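Local atomic coordinates of CDP-glucose-4,6-dehydratase (Yersinia pseudotuberculosis, PDB entry 1RKX), a protein that catalyses the removal of water from CDP-D-glucose, probably giving the 4-keto-6-deoxy sugar, with bound NAD as cofactor, in a short-chain dehydrogenase/reductase fold. Residues Tyr136-Lys139 with Gly144-Glu147; Ser174-Ala179 with His184-Ala189; Pro238-Leu243 with Leu314-Arg319; Val276-Lys281 with Thr324-Ile329. All coordinates share one frame; numbering follows the deposited sequence.

Interaction 1: residues Tyr136-Lys139 with Gly144-Glu147; sequences YDNK and GYRE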
# COMPACT_ATOMS: atom_id res chain seq x y z
N TYR C 136 15.33 -2.54 2.21
CA TYR C 136 13.96 -2.04 2.31
C TYR C 136 13.81 -0.67 2.93
O TYR C 136 14.48 -0.33 3.90
CB TYR C 136 13.09 -3.00 3.14
CG TYR C 136 12.90 -4.37 2.54
CD1 TYR C 136 13.67 -5.46 2.97
CD2 TYR C 136 11.95 -4.59 1.55
CE1 TYR C 136 13.48 -6.73 2.43
CE2 TYR C 136 11.75 -5.85 1.00
CZ TYR C 136 12.52 -6.91 1.45
OH TYR C 136 12.33 -8.17 0.92
N ASP C 137 12.91 0.13 2.35
CA ASP C 137 12.62 1.45 2.89
C ASP C 137 12.13 1.13 4.30
O ASP C 137 11.20 0.35 4.47
CB ASP C 137 11.52 2.11 2.06
CG ASP C 137 11.04 3.41 2.65
OD1 ASP C 137 11.87 4.15 3.21
OD2 ASP C 137 9.84 3.71 2.53
N ASN C 138 12.75 1.73 5.31
CA ASN C 138 12.39 1.43 6.68
C ASN C 138 11.12 2.11 7.19
O ASN C 138 11.07 3.33 7.35
CB ASN C 138 13.56 1.77 7.61
CG ASN C 138 13.48 1.03 8.93
OD1 ASN C 138 12.48 1.11 9.64
ND2 ASN C 138 14.53 0.28 9.25
N LYS C 139 10.10 1.30 7.44
CA LYS C 139 8.83 1.80 7.94
C LYS C 139 8.81 1.88 9.47
O LYS C 139 7.83 2.32 10.06
CB LYS C 139 7.69 0.90 7.46
CG LYS C 139 7.53 0.84 5.95
CD LYS C 139 7.23 2.21 5.38
CE LYS C 139 6.93 2.15 3.89
NZ LYS C 139 6.68 3.52 3.35
N GLY C 144 7.73 -8.01 9.63
CA GLY C 144 8.79 -8.43 8.74
C GLY C 144 8.44 -7.99 7.33
O GLY C 144 7.29 -8.10 6.91
N TYR C 145 9.44 -7.51 6.59
CA TYR C 145 9.21 -7.04 5.23
C TYR C 145 8.95 -8.14 4.22
O TYR C 145 9.54 -9.22 4.29
CB TYR C 145 10.38 -6.18 4.77
CG TYR C 145 10.46 -4.88 5.54
CD1 TYR C 145 11.13 -4.81 6.75
CD2 TYR C 145 9.77 -3.75 5.09
CE1 TYR C 145 11.11 -3.63 7.51
CE2 TYR C 145 9.74 -2.58 5.84
CZ TYR C 145 10.41 -2.53 7.04
OH TYR C 145 10.35 -1.37 7.78
N ARG C 146 8.07 -7.85 3.28
CA ARG C 146 7.72 -8.80 2.23
C ARG C 146 8.47 -8.35 0.98
O ARG C 146 8.76 -7.16 0.82
CB ARG C 146 6.19 -8.80 2.08
CG ARG C 146 5.53 -8.96 3.47
CD ARG C 146 4.03 -9.30 3.52
NE ARG C 146 3.17 -8.19 3.13
CZ ARG C 146 1.97 -7.94 3.66
NH1 ARG C 146 1.47 -8.69 4.63
NH2 ARG C 146 1.26 -6.92 3.19
N GLU C 147 8.81 -9.29 0.10
CA GLU C 147 9.59 -8.96 -1.09
C GLU C 147 9.02 -7.91 -2.04
O GLU C 147 9.78 -7.30 -2.80
CB GLU C 147 9.92 -10.24 -1.88
CG GLU C 147 10.93 -11.14 -1.18
CD GLU C 147 10.28 -12.17 -0.28
OE1 GLU C 147 9.07 -12.04 0.03
OE2 GLU C 147 10.99 -13.12 0.13
O HOH W 1 10.66 -1.74 10.37

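Interaction 2: residues Ser174-Ala179 with His184-Ala189; sequences SFFNPA and HGTAVA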
# COMPACT_ATOMS: atom_id res chain seq x y z
N SER C 174 15.45 -5.42 -18.77
CA SER C 174 15.99 -4.95 -20.03
C SER C 174 16.84 -5.94 -20.81
O SER C 174 16.74 -6.01 -22.04
CB SER C 174 16.82 -3.69 -19.79
OG SER C 174 16.09 -2.71 -19.08
N PHE C 175 17.68 -6.70 -20.11
CA PHE C 175 18.58 -7.63 -20.79
C PHE C 175 18.45 -9.12 -20.50
O PHE C 175 18.97 -9.94 -21.26
CB PHE C 175 20.02 -7.18 -20.52
CG PHE C 175 20.23 -5.70 -20.70
CD1 PHE C 175 20.55 -4.89 -19.61
CD2 PHE C 175 20.10 -5.11 -21.96
CE1 PHE C 175 20.73 -3.51 -19.78
CE2 PHE C 175 20.28 -3.74 -22.14
CZ PHE C 175 20.60 -2.93 -21.04
N PHE C 176 17.78 -9.48 -19.41
CA PHE C 176 17.60 -10.89 -19.06
C PHE C 176 16.12 -11.13 -18.79
O PHE C 176 15.75 -11.86 -17.87
CB PHE C 176 18.41 -11.23 -17.80
CG PHE C 176 19.86 -10.84 -17.87
CD1 PHE C 176 20.38 -9.89 -17.00
CD2 PHE C 176 20.71 -11.44 -18.80
CE1 PHE C 176 21.74 -9.54 -17.04
CE2 PHE C 176 22.07 -11.10 -18.85
CZ PHE C 176 22.58 -10.15 -17.97
N ASN C 177 15.28 -10.50 -19.61
CA ASN C 177 13.83 -10.61 -19.46
C ASN C 177 13.34 -12.05 -19.59
O ASN C 177 13.76 -12.78 -20.48
CB ASN C 177 13.14 -9.73 -20.50
CG ASN C 177 11.65 -9.58 -20.24
OD1 ASN C 177 10.90 -10.55 -20.27
ND2 ASN C 177 11.22 -8.35 -19.96
N PRO C 178 12.44 -12.47 -18.68
CA PRO C 178 11.89 -13.83 -18.70
C PRO C 178 11.30 -14.17 -20.06
O PRO C 178 11.40 -15.31 -20.53
CB PRO C 178 10.84 -13.78 -17.60
CG PRO C 178 11.45 -12.84 -16.61
CD PRO C 178 11.95 -11.72 -17.51
N ALA C 179 10.69 -13.18 -20.69
CA ALA C 179 10.07 -13.36 -22.00
C ALA C 179 11.08 -13.77 -23.06
O ALA C 179 10.70 -14.31 -24.10
CB ALA C 179 9.36 -12.09 -22.42
N HIS C 184 18.65 -15.71 -24.15
CA HIS C 184 19.81 -15.46 -23.30
C HIS C 184 20.07 -16.56 -22.28
O HIS C 184 21.22 -16.84 -21.94
CB HIS C 184 19.65 -14.10 -22.58
CG HIS C 184 18.42 -14.00 -21.73
ND1 HIS C 184 18.35 -14.53 -20.46
CD2 HIS C 184 17.22 -13.42 -21.97
CE1 HIS C 184 17.15 -14.28 -19.95
NE2 HIS C 184 16.45 -13.61 -20.85
N GLY C 185 19.00 -17.18 -21.78
CA GLY C 185 19.14 -18.26 -20.82
C GLY C 185 19.67 -17.89 -19.45
O GLY C 185 20.12 -18.76 -18.71
N THR C 186 19.60 -16.61 -19.08
CA THR C 186 20.10 -16.18 -17.78
C THR C 186 18.98 -15.87 -16.80
O THR C 186 18.11 -15.04 -17.08
CB THR C 186 21.00 -14.93 -17.93
OG1 THR C 186 22.02 -15.19 -18.90
CG2 THR C 186 21.65 -14.58 -16.59
N ALA C 187 18.99 -16.54 -15.64
CA ALA C 187 17.99 -16.33 -14.60
C ALA C 187 18.66 -15.53 -13.49
O ALA C 187 19.54 -16.04 -12.80
CB ALA C 187 17.50 -17.68 -14.07
N VAL C 188 18.23 -14.28 -13.32
CA VAL C 188 18.82 -13.38 -12.33
C VAL C 188 17.94 -13.10 -11.11
O VAL C 188 16.77 -12.73 -11.25
CB VAL C 188 19.17 -12.03 -12.99
CG1 VAL C 188 19.91 -11.14 -11.99
CG2 VAL C 188 20.02 -12.27 -14.23
N ALA C 189 18.50 -13.26 -9.92
CA ALA C 189 17.76 -13.03 -8.69
C ALA C 189 18.58 -12.26 -7.66
O ALA C 189 19.80 -12.16 -7.76
CB ALA C 189 17.31 -14.36 -8.10
O HOH W 2 16.58 -13.20 -15.38

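Interaction 3: residues Pro238-Leu243 with Leu314-Arg319; sequences PLSGYL and LGWHPR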
# COMPACT_ATOMS: atom_id res chain seq x y z
N PRO C 238 21.43 -18.68 5.59
CA PRO C 238 21.09 -18.01 4.34
C PRO C 238 21.84 -18.60 3.15
O PRO C 238 21.30 -18.68 2.05
CB PRO C 238 21.47 -16.55 4.61
CG PRO C 238 22.57 -16.66 5.64
CD PRO C 238 22.02 -17.74 6.55
N LEU C 239 23.08 -19.03 3.37
CA LEU C 239 23.87 -19.61 2.29
C LEU C 239 23.17 -20.85 1.71
O LEU C 239 23.19 -21.07 0.50
CB LEU C 239 25.28 -19.96 2.77
CG LEU C 239 26.34 -18.87 2.58
CD1 LEU C 239 25.86 -17.55 3.18
CD2 LEU C 239 27.65 -19.31 3.20
N SER C 240 22.54 -21.65 2.57
CA SER C 240 21.84 -22.83 2.08
C SER C 240 20.72 -22.35 1.16
O SER C 240 20.43 -22.99 0.15
CB SER C 240 21.28 -23.67 3.24
OG SER C 240 20.28 -22.98 3.97
N GLY C 241 20.11 -21.22 1.51
CA GLY C 241 19.05 -20.68 0.68
C GLY C 241 19.58 -20.20 -0.65
O GLY C 241 18.95 -20.40 -1.69
N TYR C 242 20.75 -19.55 -0.63
CA TYR C 242 21.38 -19.05 -1.86
C TYR C 242 21.68 -20.22 -2.81
O TYR C 242 21.46 -20.13 -4.01
CB TYR C 242 22.70 -18.34 -1.55
CG TYR C 242 22.61 -17.12 -0.65
CD1 TYR C 242 23.77 -16.48 -0.22
CD2 TYR C 242 21.38 -16.63 -0.20
CE1 TYR C 242 23.72 -15.37 0.63
CE2 TYR C 242 21.32 -15.53 0.66
CZ TYR C 242 22.49 -14.91 1.07
OH TYR C 242 22.43 -13.84 1.93
N LEU C 243 22.19 -21.31 -2.25
CA LEU C 243 22.53 -22.49 -3.05
C LEU C 243 21.28 -23.13 -3.64
O LEU C 243 21.25 -23.48 -4.82
CB LEU C 243 23.29 -23.52 -2.19
CG LEU C 243 24.69 -23.12 -1.72
CD1 LEU C 243 25.16 -24.07 -0.63
CD2 LEU C 243 25.66 -23.12 -2.89
N LEU C 314 10.51 -22.20 -2.58
CA LEU C 314 11.79 -22.90 -2.68
C LEU C 314 11.84 -24.12 -1.78
O LEU C 314 12.71 -24.98 -1.94
CB LEU C 314 12.94 -21.97 -2.29
CG LEU C 314 13.31 -20.79 -3.19
CD1 LEU C 314 14.41 -19.98 -2.51
CD2 LEU C 314 13.78 -21.30 -4.54
N GLY C 315 10.91 -24.21 -0.84
CA GLY C 315 10.93 -25.33 0.08
C GLY C 315 12.07 -25.14 1.05
O GLY C 315 12.56 -26.09 1.66
N TRP C 316 12.51 -23.89 1.20
CA TRP C 316 13.61 -23.56 2.11
C TRP C 316 13.14 -23.50 3.55
O TRP C 316 11.98 -23.20 3.82
CB TRP C 316 14.22 -22.20 1.76
CG TRP C 316 15.37 -21.86 2.65
CD1 TRP C 316 16.64 -22.36 2.58
CD2 TRP C 316 15.36 -20.97 3.78
NE1 TRP C 316 17.42 -21.85 3.58
CE2 TRP C 316 16.66 -20.99 4.34
CE3 TRP C 316 14.38 -20.16 4.37
CZ2 TRP C 316 17.01 -20.23 5.46
CZ3 TRP C 316 14.73 -19.40 5.49
CH2 TRP C 316 16.03 -19.44 6.03
N HIS C 317 14.06 -23.76 4.47
CA HIS C 317 13.76 -23.72 5.90
C HIS C 317 15.05 -23.72 6.73
O HIS C 317 15.98 -24.47 6.43
CB HIS C 317 12.91 -24.93 6.29
CG HIS C 317 13.60 -26.24 6.06
ND1 HIS C 317 13.99 -26.67 4.81
CD2 HIS C 317 13.98 -27.22 6.92
CE1 HIS C 317 14.59 -27.84 4.91
NE2 HIS C 317 14.59 -28.20 6.18
N PRO C 318 15.12 -22.87 7.76
CA PRO C 318 16.32 -22.83 8.59
C PRO C 318 16.47 -24.17 9.31
O PRO C 318 15.49 -24.90 9.47
CB PRO C 318 16.05 -21.67 9.55
CG PRO C 318 14.56 -21.62 9.63
CD PRO C 318 14.15 -21.85 8.20
N ARG C 319 17.68 -24.50 9.74
CA ARG C 319 17.92 -25.79 10.38
C ARG C 319 18.38 -25.73 11.83
O ARG C 319 18.17 -26.68 12.58
CB ARG C 319 18.96 -26.58 9.57
CG ARG C 319 18.64 -26.67 8.10
CD ARG C 319 19.65 -27.54 7.37
NE ARG C 319 19.41 -27.50 5.94
CZ ARG C 319 19.92 -28.36 5.06
NH1 ARG C 319 20.71 -29.35 5.48
NH2 ARG C 319 19.63 -28.24 3.78
O HOH W 3 18.13 -25.21 4.70

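Interaction 4: residues Val276-Lys281 with Thr324-Ile329; sequences VEQMVK and TTLEYI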
# COMPACT_ATOMS: atom_id res chain seq x y z
N VAL C 276 24.71 -13.65 25.36
CA VAL C 276 25.96 -13.63 26.12
C VAL C 276 25.95 -14.73 27.18
O VAL C 276 26.94 -15.44 27.34
CB VAL C 276 26.16 -12.28 26.83
CG1 VAL C 276 27.41 -12.31 27.68
CG2 VAL C 276 26.26 -11.17 25.80
N GLU C 277 24.84 -14.87 27.88
CA GLU C 277 24.71 -15.88 28.92
C GLU C 277 24.90 -17.29 28.35
O GLU C 277 25.59 -18.11 28.94
CB GLU C 277 23.34 -15.78 29.59
CG GLU C 277 23.14 -14.50 30.39
CD GLU C 277 21.75 -14.39 30.98
OE1 GLU C 277 21.49 -13.42 31.73
OE2 GLU C 277 20.90 -15.27 30.70
N GLN C 278 24.28 -17.55 27.20
CA GLN C 278 24.40 -18.86 26.57
C GLN C 278 25.83 -19.13 26.13
O GLN C 278 26.34 -20.24 26.27
CB GLN C 278 23.47 -18.96 25.36
CG GLN C 278 22.01 -18.70 25.66
CD GLN C 278 21.12 -18.90 24.45
OE1 GLN C 278 19.96 -18.48 24.44
NE2 GLN C 278 21.66 -19.54 23.42
N MET C 279 26.49 -18.10 25.60
CA MET C 279 27.86 -18.26 25.14
C MET C 279 28.81 -18.44 26.32
O MET C 279 29.82 -19.14 26.21
CB MET C 279 28.28 -17.05 24.30
CG MET C 279 27.61 -17.01 22.94
SD MET C 279 28.19 -15.66 21.91
CE MET C 279 29.79 -16.30 21.35
N VAL C 280 28.49 -17.80 27.44
CA VAL C 280 29.31 -17.94 28.64
C VAL C 280 29.25 -19.39 29.11
O VAL C 280 30.26 -19.95 29.54
CB VAL C 280 28.80 -17.02 29.78
CG1 VAL C 280 29.39 -17.45 31.11
CG2 VAL C 280 29.17 -15.58 29.49
N LYS C 281 28.07 -19.98 29.00
CA LYS C 281 27.86 -21.36 29.41
C LYS C 281 28.56 -22.33 28.47
O LYS C 281 29.11 -23.34 28.90
CB LYS C 281 26.36 -21.68 29.45
CG LYS C 281 25.58 -20.80 30.41
CD LYS C 281 24.09 -21.14 30.39
CE LYS C 281 23.31 -20.22 31.31
NZ LYS C 281 21.85 -20.52 31.28
N THR C 324 21.77 -23.77 19.25
CA THR C 324 22.60 -24.69 18.48
C THR C 324 23.69 -23.89 17.77
O THR C 324 24.87 -24.25 17.82
CB THR C 324 21.76 -25.42 17.42
OG1 THR C 324 20.76 -26.22 18.07
CG2 THR C 324 22.64 -26.32 16.56
N THR C 325 23.29 -22.81 17.12
CA THR C 325 24.22 -21.94 16.40
C THR C 325 25.31 -21.37 17.30
O THR C 325 26.50 -21.41 16.94
CB THR C 325 23.45 -20.80 15.70
OG1 THR C 325 22.67 -21.35 14.62
CG2 THR C 325 24.40 -19.73 15.15
N LEU C 326 24.93 -20.86 18.47
CA LEU C 326 25.91 -20.30 19.40
C LEU C 326 26.89 -21.38 19.87
O LEU C 326 28.07 -21.10 20.11
CB LEU C 326 25.20 -19.68 20.61
CG LEU C 326 24.41 -18.39 20.35
CD1 LEU C 326 23.69 -17.95 21.63
CD2 LEU C 326 25.36 -17.30 19.87
N GLU C 327 26.41 -22.60 20.02
CA GLU C 327 27.26 -23.70 20.45
C GLU C 327 28.33 -23.93 19.38
O GLU C 327 29.50 -24.11 19.71
CB GLU C 327 26.42 -24.96 20.66
CG GLU C 327 27.22 -26.22 20.92
CD GLU C 327 26.38 -27.32 21.53
OE1 GLU C 327 26.31 -27.39 22.77
OE2 GLU C 327 25.78 -28.11 20.77
N TYR C 328 27.93 -23.93 18.12
CA TYR C 328 28.88 -24.11 17.03
C TYR C 328 29.89 -22.95 16.96
O TYR C 328 31.06 -23.18 16.65
CB TYR C 328 28.16 -24.22 15.67
CG TYR C 328 27.61 -25.60 15.34
CD1 TYR C 328 26.28 -25.92 15.58
CD2 TYR C 328 28.43 -26.57 14.75
CE1 TYR C 328 25.76 -27.18 15.24
CE2 TYR C 328 27.92 -27.83 14.40
CZ TYR C 328 26.59 -28.12 14.65
OH TYR C 328 26.10 -29.37 14.30
N ILE C 329 29.43 -21.72 17.25
CA ILE C 329 30.27 -20.52 17.21
C ILE C 329 31.41 -20.64 18.20
O ILE C 329 32.58 -20.46 17.86
CB ILE C 329 29.48 -19.23 17.55
CG1 ILE C 329 28.25 -19.09 16.66
CG2 ILE C 329 30.39 -18.01 17.42
CD1 ILE C 329 28.53 -19.26 15.21

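Interaction 1: residues Tyr136-Lys139 with Gly144-Glu147
Tyr-136 lays its ring over the CB of Tyr-145. That carbon sits above the ring centre, 3.7 Å from the centroid of Tyr-136. The overlap is returned at the other end, where the CB of Tyr-136 lies over the face of the Tyr-145 ring, nearer its rim. Both side chains set CG beside the backbone N (chi1 -64° and -67°) and slide past each other in opposite directions. Their planes are only 17° apart, but the centroids are 5.2 Å apart, so the contact is made by two CH-pi approaches, with little ring overlap. The hydroxyl of Tyr-145 reaches the backbone of 136-139 and accepts a hydrogen bond from Lys-139 N, with N to OH 2.7 Å. This donor lies at the ring edge, near its plane. Water 1 also binds that OH at 2.6 Å. The Tyr-136 hydroxyl passes close to Glu-147 CA, at 3.5 Å, and hydrogen-bonds to Asn-261 and Arg-192. Arg-146 forms a salt bridge with Glu-149 of the second subunit. Both segments belong to one long loop between strand 126-130 and helix 156-175. This loop follows an inner strand of the Rossmann-type parallel sheet and here reaches the subunit interface.

Interaction 2: residues Ser174-Ala179 with His184-Ala189
Phe-176 starts with its CB 3.9 Å from His-184 CE1 and about as far from Thr-186 O. Its CG and CD1 then meet one methyl of Val-188, with CD1 to CG2 at 3.7 Å. On the other branch, CD2 comes 3.6 Å from Thr-186 CB, and CE2 a little further. Both residues lie on one side of the ring, Thr-186 CG2 over the face and Val-188 CG2 obliquely. Its edge turns toward the face of His-184 in a T-shaped pair, planes 72° apart. This contact links helix 156-175 to strand 187-192 of the parallel Rossmann sheet. Phe-176 also packs on Ile-118 and Arg-119 of helix 100-121. His-184 lies over Phe-176 CA, and its NE2 gives a nearly straight bond to Asn-177 O, 2.8 Å long. The oxygen is in the imidazole plane, but the nitrogen stands above the carbonyl plane. His-184 CG stands between its backbone N and carbonyl carbon (chi1 59°), and ND1 accepts from Thr-186 N, so both ring nitrogens are engaged and the ring's rotation is fixed. Asn-177 OD1 accepts from Ala-179 N in an Asx turn. Water 2 joins Phe-176 O to Thr-186 O and Val-188 N, each at 2.9 Å.

Interaction 3: residues Pro238-Leu243 with Leu314-Arg319
Gly-241 and Trp-316 bring the two backbones closest, with their CA atoms 6.3 Å apart. Residues 238-243 are helical. Residues 314-319 leave the end of helix 308-314 through Gly-315, whose phi is positive (73°), and then run on as an irregular chain. With no side chain on Gly-241, the indole of Trp-316 can lie close against the helix, and its CD1 comes 3.5 Å from Gly-241 CA. The indole N-H then points at Ser-240. NE1 donates to Ser-240 OG over 3.1 Å, nearly straight and in the plane of the indole. The Ser-240 side chain stands between its backbone N and carbonyl carbon (chi1 64°). From there OG also bonds to Glu-237 O, one turn back, and to Tyr-353 OH. Water 3 gives OG a further bond and ties in the second segment, donating to His-317 O and accepting from Arg-319 NE, 2.9 Å away. The hydroxyl is thus gripped by several partners in a buried setting. Phe-262 meets the indole edge-to-face. The contact joins helix 236-251, which packs beside the Rossmann sheet, to the loop that leads into helix 322-338. Tyr-242 of the same helix bonds through its OH to Lys-21, an NAD-binding residue.

Interaction 4: residues Val276-Lys281 with Thr324-Ile329
Leu-326 is the centre of this contact and uses both of its methyls. CD2 meets Met-279, lying 3.8 Å from CG and 3.9 Å from SD. CD1 turns to Gln-278 and packs on its CB, 3.9 Å away. The leucine crosses each of these side chains at about a right angle. Met-279 bends at its last torsion (chi3 78°). This carries CE toward Ile-329, one turn on from Leu-326, where it comes 4.3 Å from CG2. The Met-279 contacts are apolar, and no hydrogen bond crosses between the segments.

The backbones are closest between Met-279 and Leu-326, whose CA atoms are 6.4 Å apart. The two short helical segments run in the same general direction, with axes 9.5 Å apart at closest approach and crossing at -49°. All four touching residues are buried. Leu-326 is further enclosed by Ile-275 and Tyr-282 of the first helix. At the start of helix 322-338, Asn-321 OD1 accepts from Thr-324 N, and Asn-321 O accepts from Thr-325 OG1.

Helix 207-216 touches both helices: Met-279 packs on Ile-211, and Ile-329 on Val-208. Strand 289-290 packs on helix 272-283, where Val-276, Glu-277 and Val-280 touch Trp-289.

Interactions 1 and 2 follow each other along the chain and flank helix 156-175, with centres 25 Å apart. Interactions 3 and 4 alternate in sequence. The loop of interaction 3 runs into helix 322-338 of interaction 4, and their nearest atoms are about 6 Å apart. Interactions 2 and 4 are the most distant pair, about 43 Å between centres, on opposite sides of the chain's centre. None of the four touches another. Bound NAD lies about 10 Å from the side chain of Tyr-136 in interaction 1 and about 12 Å from that of Ile-329 in interaction 4. Interaction 2 lies away from the NAD site.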